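Local coordinates for CRISPR-associated protein Cas6 C-terminal domain-containing protein (Thermus thermophilus, PDB 4C8Z) that probably cleaves CRISPR RNA as an endoribonuclease of the Cas6 family, acting in antiviral defence, and holds RNA nucleotides on its surface, at residues Gln43-Phe48 against Leu155-Pro160. Numbering follows the deposited sequence.
With K (potassium ion), chain E; nucleotides of chain C.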
# COMPACT_ATOMS: atom_id res chain seq x y z
N GLN A 43 -8.37 24.65 15.35
CA GLN A 43 -7.40 24.89 14.29
C GLN A 43 -7.35 23.71 13.33
O GLN A 43 -7.27 22.57 13.76
CB GLN A 43 -6.02 25.13 14.88
CG GLN A 43 -5.71 26.57 15.07
CD GLN A 43 -4.47 26.79 15.91
OE1 GLN A 43 -3.64 25.88 16.09
NE2 GLN A 43 -4.32 28.01 16.42
N GLY A 44 -7.40 23.99 12.04
CA GLY A 44 -7.41 22.94 11.05
C GLY A 44 -6.09 22.19 10.91
O GLY A 44 -6.05 21.10 10.34
N GLU A 45 -5.01 22.77 11.43
CA GLU A 45 -3.73 22.11 11.34
C GLU A 45 -3.12 22.05 12.73
O GLU A 45 -2.93 23.06 13.37
CB GLU A 45 -2.83 22.84 10.34
CG GLU A 45 -1.88 21.91 9.63
CD GLU A 45 -1.78 22.21 8.14
OE1 GLU A 45 -1.99 23.39 7.73
OE2 GLU A 45 -1.52 21.24 7.38
N ASN A 46 -2.81 20.85 13.20
CA ASN A 46 -2.40 20.68 14.59
C ASN A 46 -0.93 20.92 14.87
O ASN A 46 -0.11 20.27 14.25
CB ASN A 46 -2.68 19.27 15.07
CG ASN A 46 -4.10 19.06 15.41
OD1 ASN A 46 -4.84 20.01 15.70
ND2 ASN A 46 -4.52 17.80 15.41
N PRO A 47 -0.61 21.77 15.87
CA PRO A 47 0.78 22.05 16.26
C PRO A 47 1.37 20.98 17.18
O PRO A 47 2.33 21.23 17.94
CB PRO A 47 0.68 23.37 17.01
CG PRO A 47 -0.81 23.75 16.99
CD PRO A 47 -1.54 22.53 16.73
N PHE A 48 0.83 19.77 17.07
CA PHE A 48 1.19 18.69 17.98
C PHE A 48 0.81 17.34 17.38
O PHE A 48 0.08 17.28 16.42
CB PHE A 48 0.43 18.84 19.29
CG PHE A 48 -1.04 18.56 19.18
CD1 PHE A 48 -1.91 19.53 18.70
CD2 PHE A 48 -1.55 17.32 19.54
CE1 PHE A 48 -3.25 19.28 18.59
CE2 PHE A 48 -2.89 17.07 19.44
CZ PHE A 48 -3.74 18.06 18.95
N LEU A 155 5.62 20.77 8.14
CA LEU A 155 6.93 21.44 8.18
C LEU A 155 6.83 22.90 7.77
O LEU A 155 7.33 23.77 8.48
CB LEU A 155 7.94 20.75 7.26
CG LEU A 155 9.41 21.07 7.53
CD1 LEU A 155 9.85 20.49 8.86
CD2 LEU A 155 10.34 20.59 6.43
N GLU A 156 6.20 23.18 6.62
CA GLU A 156 6.07 24.56 6.16
C GLU A 156 5.16 25.35 7.08
O GLU A 156 5.39 26.53 7.34
CB GLU A 156 5.55 24.65 4.71
CG GLU A 156 6.26 23.73 3.70
CD GLU A 156 6.24 24.28 2.29
OE1 GLU A 156 5.17 24.71 1.81
OE2 GLU A 156 7.31 24.32 1.65
N ALA A 157 4.11 24.71 7.58
CA ALA A 157 3.16 25.37 8.48
C ALA A 157 3.83 25.87 9.75
O ALA A 157 3.73 27.05 10.09
CB ALA A 157 2.00 24.45 8.81
N PHE A 158 4.53 24.98 10.45
CA PHE A 158 5.11 25.33 11.74
C PHE A 158 6.61 25.66 11.74
O PHE A 158 7.14 26.13 12.74
CB PHE A 158 4.81 24.21 12.72
CG PHE A 158 3.35 23.88 12.81
CD1 PHE A 158 2.44 24.84 13.22
CD2 PHE A 158 2.88 22.62 12.46
CE1 PHE A 158 1.11 24.55 13.28
CE2 PHE A 158 1.55 22.33 12.52
CZ PHE A 158 0.66 23.30 12.94
N GLY A 159 7.28 25.43 10.62
CA GLY A 159 8.71 25.64 10.53
C GLY A 159 9.09 26.93 9.84
O GLY A 159 8.25 27.60 9.23
N PRO A 160 10.38 27.27 9.91
CA PRO A 160 10.98 28.54 9.46
C PRO A 160 11.20 28.63 7.94
O PRO A 160 11.47 29.71 7.43
CB PRO A 160 12.33 28.55 10.16
CG PRO A 160 12.70 27.12 10.22
CD PRO A 160 11.40 26.38 10.48
K K E . -7.39 20.98 16.07
P G C 27 -5.85 16.10 10.91
OP1 G C 27 -4.60 15.99 11.71
OP2 G C 27 -6.60 14.87 10.53
O5' G C 27 -6.90 17.07 11.61
C5' G C 27 -6.49 18.29 12.21
C4' G C 27 -7.66 19.06 12.77
O4' G C 27 -8.57 19.44 11.69
C3' G C 27 -8.56 18.31 13.74
O3' G C 27 -8.03 18.24 15.04
C2' G C 27 -9.84 19.12 13.65
O2' G C 27 -9.73 20.35 14.36
C1' G C 27 -9.90 19.42 12.17
N9 G C 27 -10.63 18.37 11.47
C8 G C 27 -10.01 17.38 10.74
N7 G C 27 -10.85 16.56 10.22
C5 G C 27 -12.08 17.03 10.65
C6 G C 27 -13.36 16.51 10.40
O6 G C 27 -13.69 15.52 9.74
N1 G C 27 -14.33 17.24 11.02
C2 G C 27 -14.16 18.36 11.78
N2 G C 27 -15.39 18.76 12.15
N3 G C 27 -12.97 18.88 12.03
C4 G C 27 -11.98 18.16 11.44
P G C 26 -4.06 14.17 4.88
OP1 G C 26 -2.71 13.80 5.33
OP2 G C 26 -5.17 13.19 5.04
O5' G C 26 -4.39 15.50 5.65
C5' G C 26 -5.16 15.48 6.83
C4' G C 26 -5.56 16.88 7.22
O4' G C 26 -6.48 17.44 6.25
C3' G C 26 -6.29 17.00 8.53
O3' G C 26 -5.42 16.91 9.62
C2' G C 26 -6.98 18.35 8.38
O2' G C 26 -6.07 19.42 8.54
C1' G C 26 -7.40 18.29 6.91
N9 G C 26 -8.73 17.69 6.72
C8 G C 26 -8.90 16.52 6.03
N7 G C 26 -10.13 16.15 5.97
C5 G C 26 -10.80 17.15 6.66
C6 G C 26 -12.17 17.25 6.88
O6 G C 26 -13.07 16.49 6.52
N1 G C 26 -12.46 18.37 7.61
C2 G C 26 -11.60 19.31 8.07
N2 G C 26 -12.36 20.22 8.70
N3 G C 26 -10.29 19.26 7.87
C4 G C 26 -9.96 18.13 7.15
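P47 and F158 bring together an irregular loop, Q43-F48, and the last turn of helix 144-158, their CA atoms 7.1 Å apart; the chain leaves helical geometry at G159. The loop runs from helix 22-36 into strand 48-53, so the contact joins this lead-in to the end of helix 144-158, illustrating how an aromatic residue at a helix end can back a ligand-binding loop. With chi1 at -54°, F158 sets CG beside its backbone N and extends its ring to the loop. P47 CA sits over one face, displaced toward the rim, 3.9 Å from the ring centroid in a CH-pi contact. On the opposite face the methyl of A157 lies above the centre. E45 O comes to the ring's edge, 3.6 Å from F158 CZ, while N46 O approaches F158 CE2 obliquely at 3.2 Å and accepts a hydrogen bond from R154. R153 forms a salt bridge with E45, adding a charged tie to the same helix. Across the loop, potassium is bound by Q43 O and N46 OD1, both at 2.8 Å, with Y30, V40 and H41 and the ribose oxygens of guanosine 27 of chain C completing its shell. The chemistry thus divides: the helix-facing side combines CH-pi and carbonyl contacts of F158 with polar ties to R153 and R154, whereas the other offers oxygens to potassium, probably helping position the RNA sugar.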